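Local structure of predicted flavin-nucleotide-binding protein from COG3576 family structurally related to pyridoxine 5'-phosphate oxidase (Lactobacillus delbrueckii subsp. bulgaricus, 2HTD) at residues B[80-85]-B[105-110]; B[113-118]-B[128-133]. The protein probably binds a flavin nucleotide and may act as an oxidoreductase of the pyridoxamine 5'-phosphate oxidase type. One frame throughout, in Å; residues are numbered along the deposited sequence.

Contact 1: residues B[80-85]-B[105-110]; sequences ENIKRG and ATAEVH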
ATOM      1  N   GLU B  80      -3.096 -11.787   9.801  1.00 13.77           N
ATOM      2  CA  GLU B  80      -2.475 -13.104   9.682  1.00 13.54           C
ATOM      3  C   GLU B  80      -1.021 -12.981   9.220  1.00 13.74           C
ATOM      4  O   GLU B  80      -0.179 -13.726   9.697  1.00 13.13           O
ATOM      5  CB  GLU B  80      -3.236 -13.978   8.700  1.00 14.22           C
ATOM      6  CG  GLU B  80      -4.656 -14.323   9.185  1.00 22.17           C
ATOM      7  CD  GLU B  80      -4.738 -15.286  10.396  1.00 31.76           C
ATOM      8  OE1 GLU B  80      -3.705 -15.843  10.864  1.00 33.26           O
ATOM      9  OE2 GLU B  80      -5.877 -15.491  10.880  1.00 37.83           O
ATOM     10  N   ASN B  81      -0.716 -12.044   8.312  1.00 12.38           N
ATOM     11  CA  ASN B  81       0.682 -11.847   7.864  1.00 11.99           C
ATOM     12  C   ASN B  81       1.555 -11.338   8.990  1.00 12.87           C
ATOM     13  O   ASN B  81       2.677 -11.817   9.201  1.00 11.65           O
ATOM     14  CB  ASN B  81       0.803 -10.919   6.668  1.00 12.81           C
ATOM     15  CG  ASN B  81       0.163 -11.467   5.430  1.00 13.38           C
ATOM     16  OD1 ASN B  81      -0.082 -12.670   5.320  1.00 12.45           O
ATOM     17  ND2 ASN B  81      -0.126 -10.587   4.481  1.00 14.19           N
ATOM     18  N   ILE B  82       1.014 -10.393   9.756  1.00 11.75           N
ATOM     19  CA  ILE B  82       1.738  -9.829  10.895  1.00 13.90           C
ATOM     20  C   ILE B  82       1.968 -10.905  11.948  1.00 15.45           C
ATOM     21  O   ILE B  82       3.062 -11.010  12.496  1.00 15.51           O
ATOM     22  CB  ILE B  82       1.023  -8.619  11.480  1.00 16.51           C
ATOM     23  CG1 ILE B  82       1.186  -7.402  10.550  1.00 16.15           C
ATOM     24  CG2 ILE B  82       1.569  -8.297  12.902  1.00 17.76           C
ATOM     25  CD1 ILE B  82       0.245  -6.206  10.845  1.00 16.99           C
ATOM     26  N   LYS B  83       0.952 -11.726  12.192  1.00 15.42           N
ATOM     27  CA  LYS B  83       1.053 -12.805  13.192  1.00 17.64           C
ATOM     28  C   LYS B  83       2.102 -13.827  12.759  1.00 16.14           C
ATOM     29  O   LYS B  83       2.679 -14.536  13.589  1.00 19.22           O
ATOM     30  CB  LYS B  83      -0.328 -13.444  13.417  1.00 17.94           C
ATOM     31  CG  LYS B  83      -0.325 -14.723  14.248  1.00 27.06           C
ATOM     32  CD  LYS B  83      -1.726 -15.377  14.392  1.00 25.21           C
ATOM     33  CE  LYS B  83      -1.619 -16.829  14.787  1.00 33.02           C
ATOM     34  NZ  LYS B  83      -2.833 -17.256  15.526  1.00 36.66           N
ATOM     35  N   ARG B  84       2.356 -13.919  11.456  1.00 16.79           N
ATOM     36  CA  ARG B  84       3.350 -14.841  10.910  1.00 17.46           C
ATOM     37  C   ARG B  84       4.744 -14.210  10.817  1.00 16.37           C
ATOM     38  O   ARG B  84       5.691 -14.868  10.393  1.00 18.97           O
ATOM     39  CB  ARG B  84       2.896 -15.288   9.521  1.00 19.67           C
ATOM     40  CG  ARG B  84       3.633 -16.432   8.909  1.00 25.44           C
ATOM     41  CD  ARG B  84       3.162 -16.658   7.479  1.00 26.02           C
ATOM     42  NE  ARG B  84       1.733 -16.993   7.404  1.00 31.60           N
ATOM     43  CZ  ARG B  84       0.784 -16.241   6.835  1.00 34.72           C
ATOM     44  NH1 ARG B  84       1.062 -15.076   6.251  1.00 29.61           N
ATOM     45  NH2 ARG B  84      -0.477 -16.674   6.836  1.00 41.71           N
ATOM     46  N   GLY B  85       4.868 -12.953  11.212  1.00 15.24           N
ATOM     47  CA  GLY B  85       6.167 -12.279  11.305  1.00 14.50           C
ATOM     48  C   GLY B  85       6.456 -11.184  10.306  1.00 16.38           C
ATOM     49  O   GLY B  85       7.561 -10.601  10.308  1.00 14.45           O
ATOM     50  N   ALA B 105       8.173  -0.597   9.428  1.00 10.24           N
ATOM     51  CA  ALA B 105       8.010  -0.798  10.870  1.00  9.82           C
ATOM     52  C   ALA B 105       7.931  -2.279  11.211  1.00 10.19           C
ATOM     53  O   ALA B 105       7.574  -3.125  10.379  1.00  9.81           O
ATOM     54  CB  ALA B 105       6.754  -0.103  11.360  1.00 10.21           C
ATOM     55  N   THR B 106       8.254  -2.581  12.461  1.00  8.89           N
ATOM     56  CA  THR B 106       7.974  -3.885  13.027  1.00  9.09           C
ATOM     57  C   THR B 106       6.740  -3.755  13.902  1.00 10.83           C
ATOM     58  O   THR B 106       6.534  -2.722  14.498  1.00 12.99           O
ATOM     59  CB  THR B 106       9.178  -4.389  13.852  1.00 11.11           C
ATOM     60  OG1 THR B 106       9.419  -3.475  14.897  1.00 20.39           O
ATOM     61  CG2 THR B 106      10.423  -4.494  13.008  1.00 11.25           C
ATOM     62  N   ALA B 107       5.925  -4.806  13.957  1.00  9.86           N
ATOM     63  CA  ALA B 107       4.658  -4.798  14.648  1.00  8.70           C
ATOM     64  C   ALA B 107       4.768  -5.466  15.996  1.00 11.49           C
ATOM     65  O   ALA B 107       5.491  -6.450  16.150  1.00  9.48           O
ATOM     66  CB  ALA B 107       3.620  -5.538  13.834  1.00  9.13           C
ATOM     67  N   GLU B 108       4.057  -4.909  16.968  1.00 11.05           N
ATOM     68  CA  GLU B 108       3.956  -5.451  18.333  1.00 14.85           C
ATOM     69  C   GLU B 108       2.462  -5.549  18.585  1.00 10.71           C
ATOM     70  O   GLU B 108       1.772  -4.533  18.673  1.00 10.62           O
ATOM     71  CB  GLU B 108       4.676  -4.490  19.296  1.00 16.78           C
ATOM     72  CG  GLU B 108       4.334  -4.552  20.791  1.00 24.54           C
ATOM     73  CD  GLU B 108       4.905  -3.348  21.594  1.00 22.62           C
ATOM     74  OE1 GLU B 108       6.144  -3.307  21.739  1.00 33.43           O
ATOM     75  OE2 GLU B 108       4.134  -2.467  22.090  1.00 18.48           O
ATOM     76  N   VAL B 109       1.930  -6.765  18.634  1.00 11.47           N
ATOM     77  CA  VAL B 109       0.493  -6.932  18.724  1.00 11.72           C
ATOM     78  C   VAL B 109       0.047  -7.239  20.146  1.00 11.23           C
ATOM     79  O   VAL B 109       0.616  -8.118  20.796  1.00 11.26           O
ATOM     80  CB  VAL B 109       0.007  -8.073  17.814  1.00 13.03           C
ATOM     81  CG1 VAL B 109      -1.500  -8.262  17.929  1.00 16.66           C
ATOM     82  CG2 VAL B 109       0.420  -7.822  16.356  1.00 15.09           C
ATOM     83  N   HIS B 110      -0.991  -6.544  20.602  1.00  9.08           N
ATOM     84  CA  HIS B 110      -1.511  -6.692  21.945  1.00 10.10           C
ATOM     85  C   HIS B 110      -2.934  -7.107  21.816  1.00 12.26           C
ATOM     86  O   HIS B 110      -3.754  -6.330  21.357  1.00 13.04           O
ATOM     87  CB  HIS B 110      -1.448  -5.371  22.652  1.00  8.61           C
ATOM     88  CG  HIS B 110      -0.065  -4.849  22.820  1.00 13.39           C
ATOM     89  ND1 HIS B 110       0.682  -5.107  23.945  1.00 15.47           N
ATOM     90  CD2 HIS B 110       0.692  -4.059  22.033  1.00 13.10           C
ATOM     91  CE1 HIS B 110       1.853  -4.512  23.835  1.00 15.06           C
ATOM     92  NE2 HIS B 110       1.881  -3.865  22.687  1.00 10.25           N
TER
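Ile82, in the last turn of helix 77-83, stands over Ala107 of strand 99-110, with their CA atoms 6.9 Å apart. No hydrogen bond joins the two segments. This is plain apolar packing of a helix end on one face of an antiparallel sheet. It is small, burying 102 Å² in all. One methyl of the helix does the touching. CG2 of Ile82 lies 3.6 Å from CB of Ala107. The same CG2 is 3.7 Å from CG2 of Val109, two residues further along the strand. It thus bridges two side chains that rise from one face of the sheet. The torsion explains the choice of branch: CG1 sits beside the backbone N (chi1 -74°), which leaves CG2 anti to that nitrogen and directed at the strand. Just after Ile82 the helix ends in a Schellman motif. Gly85 takes a positive phi of 110°, and its N bonds to Ile82 O at 2.9 Å. Arg84 NH1 donates to Asn81 OD1 at 2.8 Å, in the guanidinium plane but bent (140° at the hydrogen). Asn81 ND2 also bonds Thr45 OG1 of strand 41-46. Strand 99-110 itself runs between strands 88-94 and 129-139.

Contact 2: residues B[113-118]-B[128-133]; sequences DDYAKK and AFVVNL
A short helix packed across a strand of the antiparallel sheet brings Tyr115 to Asn132 and Ala116 to Val130. The axes of helix 114-118 and strand 129-133 approach to 8.4 Å and run nearly at right angles, at 102°. Asn132 ND2 donates to Tyr115 OH over 3.1 Å. The bond is almost straight, 171° at the hydrogen, and the hydroxyl lies in the amide plane. Ring and amide reach for each other from opposite directions, their planes steeply inclined. OD1 of Asn132 sits at the ring edge, 3.7 Å from Tyr115 CE2, and accepts a hydrogen bond from Gln69 NE2 of strand 67-72. The buried amide is thus used at both ends. With an alanine here, Tyr115 OH and Gln69 NE2 would each probably lose this partner, and a gap would be likely to open at the ring edge. The helix start has a classic N-cap: Asp113 OD1 accepts from Ala116 N at 2.8 Å. Asp113 OD2 is hydrogen-bonded to His110 ND1, so the cap also ties the helix to the end of strand 99-110. Val130, two residues before Asn132, packs on both Tyr115 and Ala116. Its CG1, anti to the backbone N (chi1 174°), lies 4.2 Å from Tyr115 CE2. Its other methyl, CG2, rests 4.1 Å from Ala116 CA.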
ATOM      1  N   ASP B 113      -4.026  -8.144  26.673  1.00 12.36           N
ATOM      2  CA  ASP B 113      -3.215  -7.876  27.845  1.00 10.17           C
ATOM      3  C   ASP B 113      -3.690  -6.577  28.473  1.00  8.49           C
ATOM      4  O   ASP B 113      -4.608  -5.941  27.990  1.00  7.37           O
ATOM      5  CB  ASP B 113      -1.717  -7.853  27.488  1.00  9.78           C
ATOM      6  CG  ASP B 113      -1.378  -6.878  26.368  1.00 14.62           C
ATOM      7  OD1 ASP B 113      -2.172  -5.959  26.090  1.00 12.51           O
ATOM      8  OD2 ASP B 113      -0.297  -7.026  25.754  1.00 12.25           O
ATOM      9  N   ASP B 114      -3.105  -6.179  29.588  1.00  8.64           N
ATOM     10  CA  ASP B 114      -3.580  -4.995  30.263  1.00  8.00           C
ATOM     11  C   ASP B 114      -3.331  -3.741  29.423  1.00  7.42           C
ATOM     12  O   ASP B 114      -4.083  -2.776  29.507  1.00  8.61           O
ATOM     13  CB  ASP B 114      -2.947  -4.872  31.661  1.00 11.25           C
ATOM     14  CG  ASP B 114      -3.436  -5.945  32.623  1.00 14.43           C
ATOM     15  OD1 ASP B 114      -4.454  -6.637  32.342  1.00 18.11           O
ATOM     16  OD2 ASP B 114      -2.810  -6.089  33.689  1.00 21.56           O
ATOM     17  N   TYR B 115      -2.287  -3.727  28.614  1.00  8.10           N
ATOM     18  CA  TYR B 115      -2.065  -2.569  27.736  1.00 10.34           C
ATOM     19  C   TYR B 115      -3.184  -2.413  26.738  1.00  8.13           C
ATOM     20  O   TYR B 115      -3.728  -1.303  26.558  1.00 11.33           O
ATOM     21  CB  TYR B 115      -0.743  -2.704  27.002  1.00  9.58           C
ATOM     22  CG  TYR B 115      -0.459  -1.555  26.085  1.00  9.47           C
ATOM     23  CD1 TYR B 115      -0.140  -0.293  26.582  1.00 13.80           C
ATOM     24  CD2 TYR B 115      -0.461  -1.725  24.711  1.00 12.31           C
ATOM     25  CE1 TYR B 115       0.135   0.778  25.711  1.00 13.17           C
ATOM     26  CE2 TYR B 115      -0.197  -0.679  23.863  1.00  8.95           C
ATOM     27  CZ  TYR B 115       0.118   0.560  24.354  1.00 16.21           C
ATOM     28  OH  TYR B 115       0.412   1.569  23.467  1.00 14.25           O
ATOM     29  N   ALA B 116      -3.547  -3.514  26.081  1.00  7.56           N
ATOM     30  CA  ALA B 116      -4.667  -3.514  25.157  1.00 10.12           C
ATOM     31  C   ALA B 116      -5.948  -3.025  25.852  1.00  9.41           C
ATOM     32  O   ALA B 116      -6.700  -2.195  25.316  1.00  8.77           O
ATOM     33  CB  ALA B 116      -4.895  -4.907  24.624  1.00  9.99           C
ATOM     34  N   LYS B 117      -6.218  -3.553  27.037  1.00 12.47           N
ATOM     35  CA  LYS B 117      -7.400  -3.157  27.745  1.00 13.09           C
ATOM     36  C   LYS B 117      -7.440  -1.657  28.031  1.00 14.74           C
ATOM     37  O   LYS B 117      -8.513  -1.041  27.961  1.00 14.60           O
ATOM     38  CB  LYS B 117      -7.512  -3.949  29.050  1.00 13.61           C
ATOM     39  CG  LYS B 117      -7.803  -5.432  28.825  1.00 16.33           C
ATOM     40  CD  LYS B 117      -7.983  -6.118  30.161  1.00 15.33           C
ATOM     41  CE  LYS B 117      -7.835  -7.605  30.078  1.00 26.73           C
ATOM     42  NZ  LYS B 117      -7.381  -8.102  31.417  1.00 34.67           N
ATOM     43  N   LYS B 118      -6.288  -1.087  28.401  1.00 13.39           N
ATOM     44  CA  LYS B 118      -6.177   0.339  28.700  1.00 14.70           C
ATOM     45  C   LYS B 118      -6.439   1.174  27.450  1.00 14.73           C
ATOM     46  O   LYS B 118      -7.230   2.121  27.471  1.00 16.79           O
ATOM     47  CB  LYS B 118      -4.778   0.626  29.239  1.00 18.64           C
ATOM     48  CG  LYS B 118      -4.543   2.043  29.713  1.00 25.29           C
ATOM     49  CD  LYS B 118      -3.373   2.098  30.716  1.00 32.49           C
ATOM     50  N   ALA B 128     -11.208  -5.527  19.549  1.00 12.30           N
ATOM     51  CA  ALA B 128     -10.154  -5.344  18.565  1.00 13.91           C
ATOM     52  C   ALA B 128      -8.804  -5.724  19.181  1.00 14.82           C
ATOM     53  O   ALA B 128      -8.639  -5.743  20.419  1.00 16.09           O
ATOM     54  CB  ALA B 128     -10.125  -3.899  18.107  1.00 13.19           C
ATOM     55  N   PHE B 129      -7.818  -5.995  18.328  1.00 13.62           N
ATOM     56  CA  PHE B 129      -6.425  -6.040  18.770  1.00 11.87           C
ATOM     57  C   PHE B 129      -5.748  -4.703  18.552  1.00 14.85           C
ATOM     58  O   PHE B 129      -6.092  -3.958  17.614  1.00 18.80           O
ATOM     59  CB  PHE B 129      -5.630  -7.117  18.055  1.00 14.19           C
ATOM     60  CG  PHE B 129      -6.224  -8.484  18.148  1.00 16.46           C
ATOM     61  CD1 PHE B 129      -6.971  -8.882  19.251  1.00 16.86           C
ATOM     62  CD2 PHE B 129      -6.002  -9.402  17.138  1.00 20.71           C
ATOM     63  CE1 PHE B 129      -7.507 -10.150  19.315  1.00 18.63           C
ATOM     64  CE2 PHE B 129      -6.530 -10.678  17.216  1.00 18.95           C
ATOM     65  CZ  PHE B 129      -7.282 -11.051  18.298  1.00 18.81           C
ATOM     66  N   VAL B 130      -4.807  -4.375  19.430  1.00 13.79           N
ATOM     67  CA  VAL B 130      -4.058  -3.134  19.340  1.00 13.63           C
ATOM     68  C   VAL B 130      -2.713  -3.470  18.757  1.00 14.49           C
ATOM     69  O   VAL B 130      -1.990  -4.300  19.287  1.00 15.15           O
ATOM     70  CB  VAL B 130      -3.895  -2.503  20.729  1.00 12.29           C
ATOM     71  CG1 VAL B 130      -2.957  -1.230  20.713  1.00 17.46           C
ATOM     72  CG2 VAL B 130      -5.260  -2.203  21.327  1.00 13.76           C
ATOM     73  N   VAL B 131      -2.417  -2.878  17.611  1.00 16.08           N
ATOM     74  CA  VAL B 131      -1.135  -3.103  16.978  1.00 13.82           C
ATOM     75  C   VAL B 131      -0.294  -1.846  17.100  1.00 13.15           C
ATOM     76  O   VAL B 131      -0.676  -0.810  16.614  1.00 14.12           O
ATOM     77  CB  VAL B 131      -1.270  -3.462  15.524  1.00 15.25           C
ATOM     78  CG1 VAL B 131       0.142  -3.781  14.939  1.00 13.13           C
ATOM     79  CG2 VAL B 131      -2.262  -4.605  15.342  1.00 14.30           C
ATOM     80  N   ASN B 132       0.845  -1.964  17.762  1.00 13.72           N
ATOM     81  CA  ASN B 132       1.826  -0.893  17.827  1.00 13.91           C
ATOM     82  C   ASN B 132       2.875  -1.139  16.751  1.00 14.36           C
ATOM     83  O   ASN B 132       3.246  -2.268  16.489  1.00 15.54           O
ATOM     84  CB  ASN B 132       2.492  -0.849  19.195  1.00 15.85           C
ATOM     85  CG  ASN B 132       1.619  -0.167  20.264  1.00 16.37           C
ATOM     86  OD1 ASN B 132       0.427  -0.224  20.218  1.00 18.70           O
ATOM     87  ND2 ASN B 132       2.246   0.437  21.237  1.00 14.46           N
ATOM     88  N   LEU B 133       3.402  -0.060  16.183  1.00 15.34           N
ATOM     89  CA  LEU B 133       4.324  -0.161  15.062  1.00 13.57           C
ATOM     90  C   LEU B 133       5.549   0.634  15.431  1.00 13.70           C
ATOM     91  O   LEU B 133       5.450   1.832  15.690  1.00 15.94           O
ATOM     92  CB  LEU B 133       3.665   0.373  13.803  1.00 16.60           C
ATOM     93  CG  LEU B 133       2.488  -0.414  13.238  1.00 18.66           C
ATOM     94  CD1 LEU B 133       1.812   0.388  12.147  1.00 20.30           C
ATOM     95  CD2 LEU B 133       2.981  -1.719  12.715  1.00 14.66           C
TER

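Overall arrangement
The centres of contacts 1 and 2 lie 13 Å apart, and both rest on the antiparallel sheet. Contact 1 uses strand 99-110 and contact 2 its neighbour, strand 129-139. Backbone bonds probably join them directly: His110 N to Val130 O and Glu108 N to Asn132 O. The two helices attach to different faces, since Ala107 and Val109 look one way and Glu108 and His110 the other, where Tyr115 meets the His110 ring. Along the chain the contacts come in series, contact 1 closing before helix 114-120 begins. All four segments belong to the part of the chain related to pyridoxamine 5'-phosphate oxidase. Helix 114-120 follows strand 99-110 directly and packs on strand 129-139.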